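Local coordinates for RRNA methyltransferase (Streptomyces viridochromogenes, PDB 1O9G), which methylates N1 of one guanine in 23S ribosomal RNA, using S-adenosyl-L-methionine, and thereby confers resistance to the orthosomycin antibiotic avilamycin, at residues Val8-Ser13 / Pro32-Thr37; Thr54-Cys59 / Gln79-Asp84; Leu69-Arg74 / Glu136-Glu141; Ala88-Ala93 / Ile149-Val154. The protein carries 3 engineered substitutions. One frame throughout, in Å; residues are numbered along the deposited sequence.

Contact 1 (Val8-Ser13 / Pro32-Thr37). Engineered in segment 8-13: M11 (natural residue Ile).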
# COMPACT_ATOMS: atom_id res chain seq x y z
N VAL A 8 3.28 16.09 9.38
CA VAL A 8 2.84 17.24 10.18
C VAL A 8 2.55 18.46 9.31
O VAL A 8 1.59 19.19 9.56
CB VAL A 8 3.91 17.61 11.24
CG1 VAL A 8 3.54 18.90 11.99
CG2 VAL A 8 4.11 16.46 12.22
N GLU A 9 3.39 18.69 8.30
CA GLU A 9 3.14 19.76 7.34
C GLU A 9 2.65 19.16 6.04
O GLU A 9 3.21 18.17 5.55
CB GLU A 9 4.42 20.59 7.12
CG GLU A 9 4.76 21.50 8.30
CD GLU A 9 6.19 21.34 8.78
OE1 GLU A 9 7.11 21.67 8.01
OE2 GLU A 9 6.39 20.89 9.93
N ARG A 10 1.58 19.74 5.49
CA ARG A 10 0.99 19.26 4.24
C ARG A 10 1.98 19.43 3.10
O ARG A 10 2.38 20.55 2.77
CB ARG A 10 -0.32 19.99 3.93
CG ARG A 10 -1.10 19.42 2.75
CD ARG A 10 -2.61 19.49 2.89
NE ARG A 10 -3.10 20.86 3.12
CZ ARG A 10 -4.35 21.28 2.90
NH1 ARG A 10 -5.28 20.44 2.45
NH2 ARG A 10 -4.67 22.54 3.14
N MSE A 11 2.36 18.30 2.50
CA MSE A 11 3.45 18.25 1.53
C MSE A 11 3.00 18.61 0.12
O MSE A 11 1.80 18.77 -0.14
CB MSE A 11 4.05 16.83 1.51
CG MSE A 11 3.12 15.76 0.90
SE MSE A 11 2.78 14.19 2.02
CE MSE A 11 2.22 15.06 3.65
N ASP A 12 3.97 18.73 -0.77
CA ASP A 12 3.72 18.77 -2.20
C ASP A 12 3.74 17.34 -2.72
O ASP A 12 4.79 16.83 -3.13
CB ASP A 12 4.77 19.62 -2.91
CG ASP A 12 4.73 19.48 -4.42
OD1 ASP A 12 5.80 19.54 -5.05
OD2 ASP A 12 3.67 19.31 -5.06
N SER A 13 2.58 16.68 -2.69
CA SER A 13 2.48 15.29 -3.14
C SER A 13 1.91 15.18 -4.55
O SER A 13 1.37 14.14 -4.94
CB SER A 13 1.62 14.47 -2.16
OG SER A 13 0.24 14.66 -2.41
N PRO A 32 -5.41 8.86 -0.11
CA PRO A 32 -4.69 10.12 0.11
C PRO A 32 -3.23 9.89 0.48
O PRO A 32 -2.96 9.13 1.40
CB PRO A 32 -5.42 10.78 1.27
CG PRO A 32 -6.62 10.02 1.48
CD PRO A 32 -6.51 8.68 0.85
N VAL A 33 -2.31 10.52 -0.24
CA VAL A 33 -0.88 10.35 0.01
C VAL A 33 -0.52 10.71 1.44
O VAL A 33 0.24 10.00 2.09
CB VAL A 33 -0.06 11.18 -0.98
CG1 VAL A 33 1.41 11.11 -0.65
CG2 VAL A 33 -0.32 10.69 -2.43
N ARG A 34 -1.06 11.81 1.96
CA ARG A 34 -0.68 12.22 3.30
C ARG A 34 -1.04 11.16 4.35
O ARG A 34 -0.27 10.89 5.27
CB ARG A 34 -1.32 13.55 3.64
CG ARG A 34 -0.87 14.12 4.95
CD ARG A 34 -1.47 15.44 5.28
NE ARG A 34 -0.74 16.10 6.35
CZ ARG A 34 -1.13 17.22 6.94
NH1 ARG A 34 -2.25 17.82 6.57
NH2 ARG A 34 -0.40 17.76 7.91
N LEU A 35 -2.21 10.58 4.22
CA LEU A 35 -2.65 9.56 5.14
C LEU A 35 -1.82 8.30 4.94
O LEU A 35 -1.49 7.60 5.91
CB LEU A 35 -4.15 9.28 4.98
CG LEU A 35 -4.75 8.27 5.92
CD1 LEU A 35 -4.47 8.64 7.38
CD2 LEU A 35 -6.24 8.14 5.70
N ALA A 36 -1.49 7.98 3.70
CA ALA A 36 -0.65 6.79 3.45
C ALA A 36 0.68 6.88 4.18
O ALA A 36 1.10 5.93 4.86
CB ALA A 36 -0.42 6.60 1.97
N THR A 37 1.33 8.02 4.06
CA THR A 37 2.65 8.18 4.67
C THR A 37 2.53 8.26 6.20
O THR A 37 3.39 7.75 6.90
CB THR A 37 3.40 9.34 4.05
OG1 THR A 37 4.72 9.37 4.59
CG2 THR A 37 2.80 10.66 4.38

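Contact 2 (Thr54-Cys59 / Gln79-Asp84)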
# COMPACT_ATOMS: atom_id res chain seq x y z
N THR A 54 10.56 -4.83 4.52
CA THR A 54 9.79 -5.48 3.50
C THR A 54 8.32 -5.18 3.78
O THR A 54 7.82 -5.47 4.88
CB THR A 54 10.06 -6.97 3.51
OG1 THR A 54 11.43 -7.18 3.12
CG2 THR A 54 9.16 -7.68 2.53
N LEU A 55 7.66 -4.56 2.82
CA LEU A 55 6.26 -4.14 2.92
C LEU A 55 5.38 -4.95 1.98
O LEU A 55 5.69 -5.07 0.80
CB LEU A 55 6.16 -2.67 2.56
CG LEU A 55 4.79 -2.00 2.40
CD1 LEU A 55 4.04 -2.01 3.65
CD2 LEU A 55 4.89 -0.60 1.82
N TRP A 56 4.26 -5.46 2.52
CA TRP A 56 3.32 -6.29 1.77
C TRP A 56 1.93 -5.65 1.84
O TRP A 56 1.44 -5.32 2.92
CB TRP A 56 3.27 -7.66 2.42
CG TRP A 56 2.38 -8.71 1.82
CD1 TRP A 56 1.83 -8.76 0.57
CD2 TRP A 56 2.01 -9.93 2.48
NE1 TRP A 56 1.13 -9.93 0.42
CE2 TRP A 56 1.21 -10.66 1.57
CE3 TRP A 56 2.21 -10.45 3.76
CZ2 TRP A 56 0.66 -11.89 1.88
CZ3 TRP A 56 1.65 -11.70 4.07
CH2 TRP A 56 0.89 -12.39 3.14
N ASP A 57 1.29 -5.55 0.66
CA ASP A 57 -0.11 -5.22 0.55
C ASP A 57 -0.82 -6.42 -0.05
O ASP A 57 -0.72 -6.67 -1.26
CB ASP A 57 -0.32 -3.98 -0.30
CG ASP A 57 -1.74 -3.52 -0.30
OD1 ASP A 57 -2.65 -4.31 0.06
OD2 ASP A 57 -2.02 -2.35 -0.64
N PRO A 58 -1.48 -7.22 0.80
CA PRO A 58 -2.18 -8.45 0.39
C PRO A 58 -3.60 -8.25 -0.13
O PRO A 58 -4.29 -9.23 -0.45
CB PRO A 58 -2.22 -9.27 1.68
CG PRO A 58 -2.39 -8.24 2.75
CD PRO A 58 -1.53 -7.07 2.26
N CYS A 59 -4.05 -7.00 -0.19
CA CYS A 59 -5.31 -6.64 -0.85
C CYS A 59 -5.03 -5.43 -1.69
O CYS A 59 -5.60 -4.36 -1.51
CB CYS A 59 -6.44 -6.34 0.12
SG CYS A 59 -6.66 -7.53 1.43
N GLN A 79 12.06 -4.08 -0.24
CA GLN A 79 11.26 -4.69 -1.30
C GLN A 79 9.80 -4.52 -0.94
O GLN A 79 9.47 -4.35 0.24
CB GLN A 79 11.55 -6.17 -1.47
CG GLN A 79 11.11 -6.97 -0.31
CD GLN A 79 11.40 -8.44 -0.42
OE1 GLN A 79 10.81 -9.13 -1.26
NE2 GLN A 79 12.30 -8.94 0.45
N VAL A 80 8.95 -4.59 -1.94
CA VAL A 80 7.52 -4.61 -1.74
C VAL A 80 6.92 -5.85 -2.41
O VAL A 80 7.43 -6.37 -3.41
CB VAL A 80 6.83 -3.31 -2.24
CG1 VAL A 80 7.35 -2.11 -1.50
CG2 VAL A 80 7.01 -3.09 -3.71
N ILE A 81 5.81 -6.29 -1.81
CA ILE A 81 5.06 -7.43 -2.28
C ILE A 81 3.60 -7.04 -2.40
O ILE A 81 3.04 -6.50 -1.47
CB ILE A 81 5.21 -8.62 -1.30
CG1 ILE A 81 6.71 -8.94 -1.11
CG2 ILE A 81 4.43 -9.81 -1.82
CD1 ILE A 81 7.03 -9.95 -0.03
N ALA A 82 3.01 -7.37 -3.55
CA ALA A 82 1.59 -7.11 -3.79
C ALA A 82 0.88 -8.43 -4.07
O ALA A 82 1.37 -9.29 -4.80
CB ALA A 82 1.41 -6.22 -4.93
N SER A 83 -0.30 -8.55 -3.51
CA SER A 83 -1.17 -9.64 -3.91
C SER A 83 -2.63 -9.26 -3.71
O SER A 83 -2.96 -8.33 -2.95
CB SER A 83 -0.80 -10.94 -3.17
OG SER A 83 -0.92 -10.84 -1.77
N ASP A 84 -3.50 -9.95 -4.44
CA ASP A 84 -4.95 -9.76 -4.35
C ASP A 84 -5.63 -10.96 -5.02
O ASP A 84 -4.99 -11.73 -5.70
CB ASP A 84 -5.39 -8.46 -5.00
CG ASP A 84 -6.63 -7.85 -4.35
OD1 ASP A 84 -7.49 -8.61 -3.86
OD2 ASP A 84 -6.84 -6.63 -4.31
O HOH W 1 -3.31 -11.62 -1.04

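Contact 3 (Leu69-Arg74 / Glu136-Glu141)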
# COMPACT_ATOMS: atom_id res chain seq x y z
N LEU A 69 3.74 4.33 -1.61
CA LEU A 69 4.65 4.08 -0.51
C LEU A 69 6.02 3.67 -0.98
O LEU A 69 7.04 4.10 -0.44
CB LEU A 69 4.08 3.06 0.43
CG LEU A 69 2.83 3.55 1.16
CD1 LEU A 69 2.21 2.35 1.90
CD2 LEU A 69 3.16 4.69 2.14
N GLY A 70 6.06 2.84 -2.02
CA GLY A 70 7.30 2.37 -2.59
C GLY A 70 8.20 3.51 -3.07
O GLY A 70 9.40 3.51 -2.82
N LEU A 71 7.62 4.50 -3.75
CA LEU A 71 8.36 5.65 -4.23
C LEU A 71 8.67 6.63 -3.10
O LEU A 71 9.80 7.03 -2.89
CB LEU A 71 7.63 6.35 -5.39
CG LEU A 71 7.47 5.52 -6.67
CD1 LEU A 71 6.55 6.23 -7.66
CD2 LEU A 71 8.81 5.22 -7.27
N LEU A 72 7.64 6.98 -2.35
CA LEU A 72 7.80 8.01 -1.32
C LEU A 72 8.78 7.56 -0.24
O LEU A 72 9.60 8.37 0.22
CB LEU A 72 6.43 8.40 -0.75
CG LEU A 72 6.39 9.59 0.19
CD1 LEU A 72 6.93 10.82 -0.47
CD2 LEU A 72 4.97 9.81 0.63
N HIS A 73 8.74 6.28 0.11
CA HIS A 73 9.54 5.73 1.20
C HIS A 73 10.62 4.76 0.74
O HIS A 73 11.04 3.87 1.48
CB HIS A 73 8.62 5.09 2.25
CG HIS A 73 7.83 6.10 3.01
ND1 HIS A 73 8.38 6.86 4.00
CD2 HIS A 73 6.55 6.52 2.88
CE1 HIS A 73 7.47 7.70 4.47
NE2 HIS A 73 6.35 7.50 3.80
N ARG A 74 11.08 4.94 -0.49
CA ARG A 74 12.11 4.10 -1.08
C ARG A 74 13.30 3.90 -0.17
O ARG A 74 13.79 2.78 -0.06
CB ARG A 74 12.55 4.68 -2.39
CG ARG A 74 13.72 4.00 -3.08
CD ARG A 74 13.32 2.61 -3.52
NE ARG A 74 14.41 1.77 -3.99
CZ ARG A 74 15.15 0.97 -3.22
NH1 ARG A 74 15.01 0.94 -1.90
NH2 ARG A 74 15.97 0.16 -3.80
N GLU A 136 14.24 10.63 -10.87
CA GLU A 136 15.44 11.20 -10.27
C GLU A 136 15.50 10.91 -8.77
O GLU A 136 16.57 10.54 -8.26
CB GLU A 136 15.55 12.71 -10.57
CG GLU A 136 15.71 12.99 -12.06
CD GLU A 136 15.57 14.46 -12.43
OE1 GLU A 136 15.04 15.25 -11.61
OE2 GLU A 136 15.99 14.80 -13.55
N ARG A 137 14.39 11.03 -8.06
CA ARG A 137 14.33 10.68 -6.64
C ARG A 137 14.56 9.18 -6.42
O ARG A 137 15.35 8.81 -5.56
CB ARG A 137 13.02 11.17 -5.98
CG ARG A 137 12.97 12.66 -5.77
CD ARG A 137 11.85 13.20 -4.88
NE ARG A 137 10.51 13.12 -5.48
CZ ARG A 137 9.96 14.04 -6.29
NH1 ARG A 137 10.64 15.12 -6.66
NH2 ARG A 137 8.72 13.88 -6.73
N LEU A 138 13.94 8.34 -7.24
CA LEU A 138 14.08 6.91 -7.10
C LEU A 138 15.54 6.49 -7.27
O LEU A 138 16.07 5.70 -6.49
CB LEU A 138 13.17 6.16 -8.09
CG LEU A 138 13.25 4.63 -8.16
CD1 LEU A 138 12.76 4.05 -6.85
CD2 LEU A 138 12.43 4.10 -9.29
N THR A 139 16.19 7.01 -8.29
CA THR A 139 17.58 6.72 -8.59
C THR A 139 18.48 7.10 -7.41
O THR A 139 19.35 6.32 -7.02
CB THR A 139 17.97 7.49 -9.87
OG1 THR A 139 17.20 6.97 -10.97
CG2 THR A 139 19.42 7.28 -10.25
N ALA A 140 18.27 8.29 -6.85
CA ALA A 140 19.10 8.78 -5.76
C ALA A 140 18.82 8.09 -4.41
O ALA A 140 19.69 8.01 -3.58
CB ALA A 140 18.98 10.29 -5.62
N GLU A 141 17.62 7.56 -4.24
CA GLU A 141 17.17 7.02 -2.95
C GLU A 141 17.29 5.50 -2.84
O GLU A 141 16.85 4.92 -1.84
CB GLU A 141 15.73 7.51 -2.66
CG GLU A 141 15.68 9.02 -2.44
CD GLU A 141 14.29 9.65 -2.44
OE1 GLU A 141 13.28 8.92 -2.41
OE2 GLU A 141 14.25 10.90 -2.50
O HOH W 2 11.99 7.39 -4.48
O HOH W 3 10.77 10.02 -2.18
O HOH W 4 12.56 7.84 0.09

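Contact 4 (Ala88-Ala93 / Ile149-Val154)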
# COMPACT_ATOMS: atom_id res chain seq x y z
N ALA A 88 -8.60 -8.75 -12.36
CA ALA A 88 -8.90 -7.41 -12.86
C ALA A 88 -8.02 -6.33 -12.23
O ALA A 88 -7.27 -5.65 -12.94
CB ALA A 88 -10.40 -7.07 -12.68
N PRO A 89 -8.06 -6.18 -10.90
CA PRO A 89 -7.24 -5.15 -10.27
C PRO A 89 -5.78 -5.38 -10.62
O PRO A 89 -5.06 -4.42 -10.84
CB PRO A 89 -7.50 -5.35 -8.76
CG PRO A 89 -8.19 -6.66 -8.62
CD PRO A 89 -8.83 -6.95 -9.91
N LEU A 90 -5.37 -6.64 -10.71
CA LEU A 90 -3.95 -6.95 -10.77
C LEU A 90 -3.23 -6.49 -12.02
O LEU A 90 -2.06 -6.18 -11.96
CB LEU A 90 -3.69 -8.40 -10.47
CG LEU A 90 -3.99 -8.88 -9.05
CD1 LEU A 90 -3.74 -10.36 -8.91
CD2 LEU A 90 -3.16 -8.12 -8.06
N GLU A 91 -3.94 -6.42 -13.14
CA GLU A 91 -3.38 -5.90 -14.37
C GLU A 91 -2.96 -4.45 -14.15
O GLU A 91 -1.87 -4.04 -14.54
CB GLU A 91 -4.40 -5.95 -15.54
CG GLU A 91 -4.92 -7.32 -16.00
CD GLU A 91 -5.89 -7.25 -17.22
OE1 GLU A 91 -6.50 -6.19 -17.44
OE2 GLU A 91 -6.06 -8.24 -17.97
N LEU A 92 -3.81 -3.67 -13.50
CA LEU A 92 -3.50 -2.28 -13.24
C LEU A 92 -2.42 -2.15 -12.16
O LEU A 92 -1.53 -1.32 -12.28
CB LEU A 92 -4.73 -1.51 -12.84
CG LEU A 92 -4.59 0.02 -12.89
CD1 LEU A 92 -4.40 0.55 -14.32
CD2 LEU A 92 -5.82 0.62 -12.29
N ALA A 93 -2.47 -3.00 -11.14
CA ALA A 93 -1.44 -3.01 -10.10
C ALA A 93 -0.07 -3.27 -10.70
O ALA A 93 0.92 -2.66 -10.31
CB ALA A 93 -1.74 -4.00 -8.98
N ILE A 149 4.42 -9.37 -7.59
CA ILE A 149 2.97 -9.35 -7.57
C ILE A 149 2.44 -10.71 -8.03
O ILE A 149 2.86 -11.22 -9.05
CB ILE A 149 2.41 -8.17 -8.41
CG1 ILE A 149 0.89 -8.18 -8.47
CG2 ILE A 149 2.96 -8.15 -9.85
CD1 ILE A 149 0.32 -6.85 -8.93
N ARG A 150 1.51 -11.27 -7.26
CA ARG A 150 0.89 -12.58 -7.56
C ARG A 150 -0.59 -12.53 -7.13
O ARG A 150 -1.00 -11.74 -6.30
CB ARG A 150 1.57 -13.76 -6.81
CG ARG A 150 2.96 -14.18 -7.28
CD ARG A 150 3.45 -15.46 -6.63
NE ARG A 150 4.80 -15.89 -7.11
CZ ARG A 150 5.94 -15.27 -6.86
NH1 ARG A 150 6.02 -14.15 -6.16
NH2 ARG A 150 7.05 -15.79 -7.34
N THR A 151 -1.39 -13.41 -7.72
CA THR A 151 -2.75 -13.67 -7.25
C THR A 151 -2.74 -14.57 -6.02
O THR A 151 -2.10 -15.61 -6.02
CB THR A 151 -3.54 -14.37 -8.34
OG1 THR A 151 -3.49 -13.59 -9.53
CG2 THR A 151 -4.99 -14.43 -7.97
N ALA A 152 -3.44 -14.16 -4.98
CA ALA A 152 -3.65 -14.97 -3.78
C ALA A 152 -4.80 -14.45 -2.91
O ALA A 152 -4.96 -13.25 -2.72
CB ALA A 152 -2.39 -15.06 -2.98
N ASP A 153 -5.59 -15.38 -2.39
CA ASP A 153 -6.65 -15.05 -1.45
C ASP A 153 -6.05 -14.91 -0.06
O ASP A 153 -5.56 -15.87 0.49
CB ASP A 153 -7.70 -16.17 -1.46
CG ASP A 153 -8.88 -15.87 -0.56
OD1 ASP A 153 -8.91 -14.80 0.08
OD2 ASP A 153 -9.82 -16.67 -0.44
N VAL A 154 -6.06 -13.69 0.47
CA VAL A 154 -5.46 -13.37 1.77
C VAL A 154 -6.13 -14.14 2.90
O VAL A 154 -5.53 -14.37 3.93
CB VAL A 154 -5.52 -11.84 2.04
CG1 VAL A 154 -6.97 -11.34 2.24
CG2 VAL A 154 -4.67 -11.49 3.24

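Contact 1 (Val8-Ser13 / Pro32-Thr37)
An all-extended chain (chi1 -174°) takes R34 straight out to the segment V8-S13, whereas M11 starts between its backbone N and carbonyl carbon (chi1 70°), then bends twice and lays its end against that arm. The touching atom of M11 is the methyl: M11 CE is 3.5 Å from R34 CG and 3.8 Å from R34 CB. M11 is an engineered selenomethionine and poorly ordered, as is R10, so this part of the contact is probably mobile. Further out, the guanidinium of R34 has the backbone of R10 over one face, R10 N standing 3.7 Å above its plane, toward its rim. The R10 side chain crosses R34 at about a right angle, R10 CB lying 3.9 Å from R34 NH1. Thus an irregular N-terminal stretch of chain is draped over the first turn of helix 33-45, one of the helices flanking the sheet of the Rossmann-like methyltransferase domain. At the guanidinium edge V8 O comes within 3.0 Å of R34 NH2, but the angle is poor; NH2 instead donates to A7 O, and Y4 adds a cation-pi contact. The other end of the contact is mostly apolar: S13 CB meets V33 CG1 at 3.7 Å, and M11 SE is 4.3 Å from the same V33 methyl. V33 also packs on Y64 and L72 of helix 64-72.

Contact 2 (Thr54-Cys59 / Gln79-Asp84)
Strands 54-57 and 79-84 run parallel at 14°, in register from T54 beside Q79 to D57 beside A82, and are joined by L55 N to Q79 O, I81 N to L55 O, D57 N to I81 O and S83 N to D57 O. On the face that carries T54, W56, Q79 and I81, W56 extends its indole anti to the backbone N (chi1 -180°). W56 NE1 gives an almost straight bond to S83 OG (3.1 Å, 162°), with the hydroxyl near the ring plane. W56 CD1 rests 3.7 Å from I81 CG2, and P58 CB lies over one ring face, toward its rim. S83 OG is also 2.6 Å from a water that donates to P58 O. Q79 NE2 reaches T54 OG1 weakly at 3.3 Å, while Q79 OE1 bonds to S167. Past the strand end, C59 N donates to D57 OD1 (3.0 Å), an Asx turn; the same oxygen is held by T174. D84 OD2 accepts from G61 N, in the turn after strand 53-57. Linked by helix 64-72, the two strands form the first beta-alpha-beta unit of a Rossmann-like methyltransferase; relatives bind S-adenosylmethionine at the C-terminal ends of these strands, consistent with the cofactor's use here.

Contact 3 (Leu69-Arg74 / Glu136-Glu141)
R74 lies against L138 and E141 where the C-terminal ends of two helices meet: helix 64-72, from the first beta-alpha-beta unit of the Rossmann-like domain, and helix 122-140, which belongs to a helical excursion between strands 77-84 and 147-151. The CB of R74 points toward the other helix end, and R74 CG, anti to the backbone N (chi1 174°), comes 3.5 Å from E141 O and 4.1 Å from E141 CB. The chain then bends at chi2 (66°), which carries R74 CD alongside L138, 3.7 Å from L138 CD1. That methyl also comes close to the edge of the guanidinium, near its plane, while E141 O stands over one face. The polar tip is held by the chain just after helix 122-140: NE donates to G143 O and NH2 to A144 O. Two carbonyls beyond the helix end therefore fix the rotation of the group.

The apolar side of the junction is thin across the two helices, L71 CD2 meeting L138 CD1 at 4.1 Å, but it is filled out by L16, L22 and L100 around L71 and by P102 and L105 around L138. E141, its chain extended beyond CG, directs its carboxylate to the carbonyl end of helix 64-72. Acceptors face each other there, and water supplies the protons. One water donates to L71 O (2.7 Å) and to E141 OE1 (2.9 Å). Another donates to L72 O at 3.0 Å and to the same E141 OE1 at 2.8 Å.

Contact 4 (Ala88-Ala93 / Ile149-Val154)
Helix 87-98 covers the sheet edge at strand 147-151. L90 and A93, about one turn apart, both face the strand; L90 meets I149 and T151, A93 meets I149. The short axes are close to antiparallel (173°) and 9.5 Å apart, as expected of a helix lying along a strand it packs on. L90 sends its two methyls to different residues. L90 CD2 is 3.8 Å from I149 CD1 and 4.1 Å from I149 CG1, the two side chains lying alongside and pointing opposite ways. L90 CD1 lies against the hydroxyl oxygen of T151, 3.3 Å from T151 OG1, and also approaches R150 O at 4.0 Å. I149 can reach the helix because CG1 is anti to its backbone N (chi1 177°) and the chain stays extended to I149 CD1, which ends 3.5 Å from A93 CB. One methyl of I149 thus makes apolar contacts with both helix residues.

R150 points away from the helix and contributes through its carbonyl. R150, and A152 just past the strand, bond through their backbones to A82 and D84; L90 also touches D84 and C60, so the helix bears on the neighbouring strand as well. The contact lies at the surface, on the outermost strand. A helix running back over the strand that follows it in the sheet is the arrangement of a beta-alpha-beta crossover in Rossmann-like folds, here with two further helices inserted before the chain re-enters the sheet as strand 147-151.

How the contacts relate
Contacts 2 and 4 lie on one sheet, their centres about 10 Å apart: strands 53-57, 77-84 and 147-151 are successive neighbours, and D84 O meets A152 N at 3.0 Å. Contact 3 lies about 17 Å from contact 2, centre to centre, at the far end of helix 64-72, which connects the two strands of contact 2; L55 packs on L69. A probable hydrogen bond between T37 OG1 and H73 NE2 (2.6 Å) joins contacts 1 and 3, so helices 33-45 and 64-72 are in direct contact. Contact 1 closes first along the chain, whereas contact 3 interleaves with contacts 2 and 4. Contact 1 joins the N-terminal segment, and contact 3 the helical excursion, to the Rossmann-like core that holds contacts 2 and 4.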